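Local coordinates for protein MgGH51 (Meripilus giganteus, PDB 6ZPV) that probably removes terminal alpha-L-arabinofuranosyl residues from arabinose-containing polysaccharides by hydrolysis, as a fungal family GH51 arabinofuranosidase, at residues Q243-V248 with I309-D314; P285-W290 with I313-F318. All blocks are in the same frame, centred on the assembly; numbering follows the deposited sequence. Where two conformers were deposited one is given.

Both contacts use helix 306-320, and their centres lie about 7 Å apart. Along the chain the glycosylated loop 243-248 comes first, strand 284-289 follows, and the helix closes both contacts, which share Ile313 and Asp314. In contact 2 the helix packs on a strand of the eight-stranded parallel sheet, the barrel core of this glycosidase; in contact 1 the same helix meets the loop that follows strand 224-227, the neighbour of 284-289 in that sheet. The two touch directly: Trp244 of contact 1 packs on Gln315 and Phe318 of contact 2, and Ala312 on Val289. The helix thus links the buried sheet to a glycan-bearing surface loop.

Contact 1 of 2, residues Q243-V248 with I309-D314; sequences QWNATV and IQQAID. With NAG (2-acetamido-2-deoxy-beta-D-glucopyranose), chain D.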
loop_
_atom_site.group_PDB
_atom_site.type_symbol
_atom_site.label_atom_id
_atom_site.label_comp_id
_atom_site.label_asym_id
_atom_site.label_seq_id
_atom_site.Cartn_x
_atom_site.Cartn_y
_atom_site.Cartn_z
ATOM N N GLN A 243 13.963 -7.178 -5.597
ATOM C CA GLN A 243 15.351 -6.682 -5.540
ATOM C C GLN A 243 15.356 -5.178 -5.568
ATOM O O GLN A 243 14.868 -4.574 -6.565
ATOM C CB GLN A 243 16.218 -7.238 -6.700
ATOM C CG GLN A 243 16.359 -8.738 -6.700
ATOM C CD GLN A 243 17.434 -9.220 -7.676
ATOM O OE1 GLN A 243 18.566 -8.718 -7.612
ATOM N NE2 GLN A 243 17.125 -10.185 -8.514
ATOM N N TRP A 244 15.971 -4.539 -4.596
ATOM C CA TRP A 244 15.873 -3.074 -4.489
ATOM C C TRP A 244 16.443 -2.354 -5.710
ATOM O O TRP A 244 15.862 -1.344 -6.171
ATOM C CB TRP A 244 16.658 -2.584 -3.221
ATOM C CG TRP A 244 18.141 -2.534 -3.338
ATOM C CD1 TRP A 244 19.022 -3.566 -3.171
ATOM C CD2 TRP A 244 18.920 -1.395 -3.757
ATOM N NE1 TRP A 244 20.300 -3.157 -3.498
ATOM C CE2 TRP A 244 20.256 -1.845 -3.866
ATOM C CE3 TRP A 244 18.608 -0.081 -4.148
ATOM C CZ2 TRP A 244 21.274 -0.989 -4.322
ATOM C CZ3 TRP A 244 19.614 0.721 -4.610
ATOM C CH2 TRP A 244 20.948 0.285 -4.703
ATOM N N ASN A 245 17.561 -2.831 -6.217
ATOM C CA ASN A 245 18.319 -2.095 -7.223
ATOM C C ASN A 245 17.621 -2.114 -8.579
ATOM O O ASN A 245 17.815 -1.210 -9.377
ATOM C CB ASN A 245 19.771 -2.626 -7.324
ATOM C CG ASN A 245 19.816 -4.147 -7.401
ATOM O OD1 ASN A 245 19.339 -4.853 -6.484
ATOM N ND2 ASN A 245 20.388 -4.653 -8.513
ATOM N N ALA A 246 16.770 -3.110 -8.817
ATOM C CA ALA A 246 15.951 -3.207 -10.012
ATOM C C ALA A 246 14.785 -2.226 -9.981
ATOM O O ALA A 246 14.078 -2.086 -10.968
ATOM C CB ALA A 246 15.488 -4.625 -10.204
ATOM N N THR A 247 14.596 -1.536 -8.862
ATOM C CA THR A 247 13.512 -0.586 -8.634
ATOM C C THR A 247 13.936 0.877 -8.591
ATOM O O THR A 247 13.100 1.730 -8.317
ATOM C CB THR A 247 12.653 -0.931 -7.406
ATOM O OG1 THR A 247 13.250 -0.389 -6.207
ATOM C CG2 THR A 247 12.407 -2.415 -7.254
ATOM N N VAL A 248 15.218 1.133 -8.802
ATOM C CA VAL A 248 15.829 2.468 -8.660
ATOM C C VAL A 248 16.419 2.899 -10.027
ATOM O O VAL A 248 16.873 2.043 -10.791
ATOM C CB VAL A 248 16.834 2.412 -7.481
ATOM C CG1 VAL A 248 17.730 3.621 -7.450
ATOM C CG2 VAL A 248 16.057 2.341 -6.177
ATOM N N ILE A 309 23.056 -11.279 1.589
ATOM C CA ILE A 309 23.303 -10.440 2.763
ATOM C C ILE A 309 23.892 -9.091 2.280
ATOM O O ILE A 309 23.456 -8.015 2.714
ATOM C CB ILE A 309 24.229 -11.165 3.758
ATOM C CG1 ILE A 309 23.508 -12.353 4.341
ATOM C CG2 ILE A 309 24.742 -10.185 4.835
ATOM C CD1 ILE A 309 24.353 -13.284 5.186
ATOM N N GLN A 310 24.870 -9.151 1.347
ATOM C CA GLN A 310 25.414 -7.885 0.836
ATOM C C GLN A 310 24.332 -7.075 0.118
ATOM O O GLN A 310 24.319 -5.841 0.243
ATOM C CB GLN A 310 26.593 -8.172 -0.105
ATOM C CG GLN A 310 27.233 -6.869 -0.605
ATOM C CD GLN A 310 27.805 -6.009 0.505
ATOM O OE1 GLN A 310 27.481 -4.766 0.624
ATOM N NE2 GLN A 310 28.639 -6.593 1.309
ATOM N N GLN A 311 23.424 -7.727 -0.615
ATOM C CA GLN A 311 22.356 -6.973 -1.325
ATOM C C GLN A 311 21.475 -6.262 -0.302
ATOM O O GLN A 311 21.050 -5.123 -0.574
ATOM C CB GLN A 311 21.578 -7.921 -2.215
ATOM C CG GLN A 311 20.503 -7.202 -3.035
ATOM C CD GLN A 311 19.957 -8.031 -4.143
ATOM O OE1 GLN A 311 19.872 -9.285 -3.990
ATOM N NE2 GLN A 311 19.536 -7.443 -5.258
ATOM N N ALA A 312 21.208 -6.895 0.850
ATOM C CA ALA A 312 20.422 -6.226 1.889
ATOM C C ALA A 312 21.180 -5.058 2.517
ATOM O O ALA A 312 20.574 -4.027 2.816
ATOM C CB ALA A 312 20.025 -7.224 2.965
ATOM N N ILE A 313 22.503 -5.199 2.723
ATOM C CA ILE A 313 23.319 -4.048 3.148
ATOM C C ILE A 313 23.235 -2.906 2.138
ATOM O O ILE A 313 23.061 -1.735 2.522
ATOM C CB ILE A 313 24.759 -4.510 3.413
ATOM C CG1 ILE A 313 24.830 -5.407 4.641
ATOM C CG2 ILE A 313 25.688 -3.319 3.561
ATOM C CD1 ILE A 313 26.133 -6.124 4.826
ATOM N N ASP A 314 23.349 -3.242 0.851
ATOM C CA ASP A 314 23.245 -2.235 -0.211
ATOM C C ASP A 314 21.903 -1.512 -0.140
ATOM O O ASP A 314 21.853 -0.279 -0.247
ATOM C CB ASP A 314 23.407 -2.901 -1.578
ATOM C CG ASP A 314 24.749 -3.514 -1.899
ATOM O OD1 ASP A 314 25.741 -3.202 -1.210
ATOM O OD2 ASP A 314 24.757 -4.354 -2.841
HETATM C C1 NAG D . 20.545 -6.085 -8.589
HETATM C C2 NAG D . 20.758 -6.509 -10.031
HETATM C C3 NAG D . 21.147 -7.993 -10.062
HETATM C C4 NAG D . 22.359 -8.253 -9.164
HETATM C C5 NAG D . 22.051 -7.745 -7.741
HETATM C C6 NAG D . 23.276 -7.886 -6.787
HETATM C C7 NAG D . 19.634 -5.406 -11.896
HETATM C C8 NAG D . 18.383 -5.256 -12.687
HETATM N N2 NAG D . 19.595 -6.274 -10.876
HETATM O O3 NAG D . 21.448 -8.414 -11.425
HETATM O O4 NAG D . 22.554 -9.677 -9.103
HETATM O O5 NAG D . 21.770 -6.357 -7.831
HETATM O O6 NAG D . 22.955 -7.473 -5.419
HETATM O O7 NAG D . 20.631 -4.854 -12.209
HETATM O O HOH W 1 22.604 -4.730 -4.500
#
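Gln311 reaches loop 243-248 from its helix with CG anti to the backbone N (chi1 -177°) and the chain extended beyond it, which carries the amide out to Gln243 and Asn245. One N-H of NE2 goes nearly straight to Gln243 OE1 at 2.8 Å. The other, less straight (148°), meets Asn245 OD1 at 2.9 Å, in the carbonyl plane on a lone pair. Both acceptors lie in the plane of the Gln311 amide, while the Gln243 amide stands almost perpendicular to it. Gln311 OE1 accepts from Arg241, so both ends of the amide are engaged and its rotation is fixed. A glutamine suits this place, offering two N-H groups and an acceptor.

Asn245 is an N-glycosylation site, in the sequon Asn-Ala-Thr: its ND2 is bonded to C1 of the sugar NAG, leaving OD1 as an acceptor. Gln243, Asn245, Ala246 and Gln311 line a glycan pocket with Arg241, and sugar O6 sits over the face of the Gln311 amide, almost straight above CD at 3.3 Å. Replacing Gln311 by a leucine would probably leave Gln243 OE1 and Asn245 OD1 without their shared donor and the glycosylated asparagine freer to turn.

Trp244 lies against the helix, its CD1 3.9 Å from Gln311 CG. Asn245 CB is over the centre of one ring face, the backbone of Asp314 toward the rim of the other; the broad ring packs on the helix while NE1 donates to a water at 3.0 Å. The Asp314 carboxylate suits its place as an acceptor: that water donates to OD2 at 2.7 Å and also hydrogen-bonds sugar O6.

Contact 2 of 2, residues P285-W290 with I313-F318; sequences PIMAVW and IDQINF
Strand 285-289 and helix 313-318 run nearly antiparallel, their axes 154° apart and 9.7 Å from each other at closest approach, with Val289 and Gln315 nearest in register. Gln315 spans the distance between helix and strand: its chain, fully extended from CB to the amide, lets NE2 donate to Ala288 O at 3.0 Å, in a bent bond clearly tilted out of the carbonyl plane. The second N-H points nearly straight at Met287 SD, 3.4 Å away, a weak bond to a soft acceptor. On the other end of the amide, OE1 accepts a hydrogen bond from a water, which in turn accepts from Trp290 N, so this buried polar group is used at both ends.

Val289 CG1, 3.9 Å from Gln315 CD, and the Met287 chain pack against the amide, and Trp244 touches Gln315 from loop 243-248. A bend at the end of the Met287 chain (chi3 71°) brings its CE to within 3.8 Å of Ile316 CG1; the unbranched, flexible methionine lets its sulfur meet Gln315 NE2 while its methyl packs on Ile316.

The strand bonds on its two edges to strands 224-227 and 345-348, and helix 306-320 follows it: a beta-alpha unit of the (beta/alpha)8 barrel characteristic of clan GH-A, to which family GH51 belongs.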
loop_
_atom_site.group_PDB
_atom_site.type_symbol
_atom_site.label_atom_id
_atom_site.label_comp_id
_atom_site.label_asym_id
_atom_site.label_seq_id
_atom_site.Cartn_x
_atom_site.Cartn_y
_atom_site.Cartn_z
ATOM N N PRO A 285 9.637 4.344 7.734
ATOM C CA PRO A 285 9.542 2.984 7.217
ATOM C C PRO A 285 9.733 1.922 8.276
ATOM O O PRO A 285 10.544 2.034 9.167
ATOM C CB PRO A 285 10.703 2.917 6.194
ATOM C CG PRO A 285 11.676 3.935 6.712
ATOM C CD PRO A 285 10.853 5.056 7.286
ATOM N N ILE A 286 9.036 0.787 8.026
ATOM C CA ILE A 286 9.456 -0.526 8.550
ATOM C C ILE A 286 9.803 -1.315 7.302
ATOM O O ILE A 286 8.901 -1.790 6.606
ATOM C CB ILE A 286 8.419 -1.161 9.458
ATOM C CG1 ILE A 286 8.128 -0.298 10.680
ATOM C CG2 ILE A 286 8.904 -2.563 9.843
ATOM C CD1 ILE A 286 7.087 -0.814 11.640
ATOM N N MET A 287 11.087 -1.351 6.947
ATOM C CA MET A 287 11.508 -1.862 5.646
ATOM C C MET A 287 11.935 -3.319 5.750
ATOM O O MET A 287 12.793 -3.666 6.562
ATOM C CB MET A 287 12.650 -1.025 5.102
ATOM C CG MET A 287 13.075 -1.453 3.710
ATOM S SD MET A 287 14.349 -0.438 2.943
ATOM C CE MET A 287 15.751 -0.919 3.933
ATOM N N ALA A 288 11.354 -4.163 4.915
ATOM C CA ALA A 288 11.730 -5.572 4.852
ATOM C C ALA A 288 12.909 -5.765 3.874
ATOM O O ALA A 288 13.056 -5.058 2.877
ATOM C CB ALA A 288 10.574 -6.444 4.446
ATOM N N VAL A 289 13.731 -6.762 4.249
ATOM C CA VAL A 289 14.781 -7.295 3.374
ATOM C C VAL A 289 14.497 -8.767 3.112
ATOM O O VAL A 289 14.079 -9.515 3.990
ATOM C CB VAL A 289 16.200 -7.088 3.928
ATOM C CG1 VAL A 289 16.528 -5.621 3.995
ATOM C CG2 VAL A 289 16.445 -7.753 5.284
ATOM N N TRP A 290 14.781 -9.185 1.878
ATOM C CA TRP A 290 14.696 -10.596 1.498
ATOM C C TRP A 290 15.727 -11.389 2.287
ATOM O O TRP A 290 16.871 -10.922 2.486
ATOM C CB TRP A 290 14.915 -10.697 -0.020
ATOM C CG TRP A 290 14.544 -12.065 -0.540
ATOM C CD1 TRP A 290 13.274 -12.462 -0.873
ATOM C CD2 TRP A 290 15.385 -13.185 -0.812
ATOM N NE1 TRP A 290 13.260 -13.755 -1.295
ATOM C CE2 TRP A 290 14.556 -14.225 -1.277
ATOM C CE3 TRP A 290 16.774 -13.395 -0.801
ATOM C CZ2 TRP A 290 15.050 -15.464 -1.706
ATOM C CZ3 TRP A 290 17.293 -14.600 -1.215
ATOM C CH2 TRP A 290 16.432 -15.634 -1.682
ATOM N N ILE A 313 22.503 -5.199 2.723
ATOM C CA ILE A 313 23.319 -4.048 3.148
ATOM C C ILE A 313 23.235 -2.906 2.138
ATOM O O ILE A 313 23.061 -1.735 2.522
ATOM C CB ILE A 313 24.759 -4.510 3.413
ATOM C CG1 ILE A 313 24.830 -5.407 4.641
ATOM C CG2 ILE A 313 25.688 -3.319 3.561
ATOM C CD1 ILE A 313 26.133 -6.124 4.826
ATOM N N ASP A 314 23.349 -3.242 0.851
ATOM C CA ASP A 314 23.245 -2.235 -0.211
ATOM C C ASP A 314 21.903 -1.512 -0.140
ATOM O O ASP A 314 21.853 -0.279 -0.247
ATOM C CB ASP A 314 23.407 -2.901 -1.578
ATOM C CG ASP A 314 24.749 -3.514 -1.899
ATOM O OD1 ASP A 314 25.741 -3.202 -1.210
ATOM O OD2 ASP A 314 24.757 -4.354 -2.841
ATOM N N GLN A 315 20.817 -2.269 0.035
ATOM C CA GLN A 315 19.472 -1.680 0.143
ATOM C C GLN A 315 19.385 -0.652 1.275
ATOM O O GLN A 315 18.854 0.432 1.105
ATOM C CB GLN A 315 18.484 -2.845 0.357
ATOM C CG GLN A 315 17.028 -2.407 0.461
ATOM C CD GLN A 315 16.108 -3.585 0.690
ATOM O OE1 GLN A 315 16.401 -4.709 0.261
ATOM N NE2 GLN A 315 14.952 -3.333 1.363
ATOM N N ILE A 316 19.915 -1.039 2.425
ATOM C CA ILE A 316 19.900 -0.137 3.586
ATOM C C ILE A 316 20.804 1.078 3.342
ATOM O O ILE A 316 20.414 2.228 3.648
ATOM C CB ILE A 316 20.240 -0.894 4.871
ATOM C CG1 ILE A 316 19.171 -1.943 5.184
ATOM C CG2 ILE A 316 20.446 0.089 6.027
ATOM C CD1 ILE A 316 19.562 -2.980 6.216
ATOM N N ASN A 317 21.973 0.867 2.741
ATOM C CA ASN A 317 22.845 2.015 2.423
ATOM C C ASN A 317 22.167 2.979 1.463
ATOM O O ASN A 317 22.367 4.188 1.567
ATOM C CB ASN A 317 24.198 1.542 1.865
ATOM C CG ASN A 317 25.179 1.148 2.958
ATOM O OD1 ASN A 317 25.049 1.665 4.074
ATOM N ND2 ASN A 317 26.126 0.274 2.581
ATOM N N PHE A 318 21.376 2.507 0.514
ATOM C CA PHE A 318 20.631 3.409 -0.358
ATOM C C PHE A 318 19.789 4.350 0.519
ATOM O O PHE A 318 19.663 5.554 0.199
ATOM C CB PHE A 318 19.748 2.651 -1.351
ATOM C CG PHE A 318 19.015 3.580 -2.288
ATOM C CD1 PHE A 318 19.646 4.096 -3.400
ATOM C CD2 PHE A 318 17.704 3.994 -2.029
ATOM C CE1 PHE A 318 19.011 4.941 -4.276
ATOM C CE2 PHE A 318 17.048 4.840 -2.925
ATOM C CZ PHE A 318 17.711 5.314 -4.040
HETATM O O HOH W 2 15.091 -7.248 -0.042
#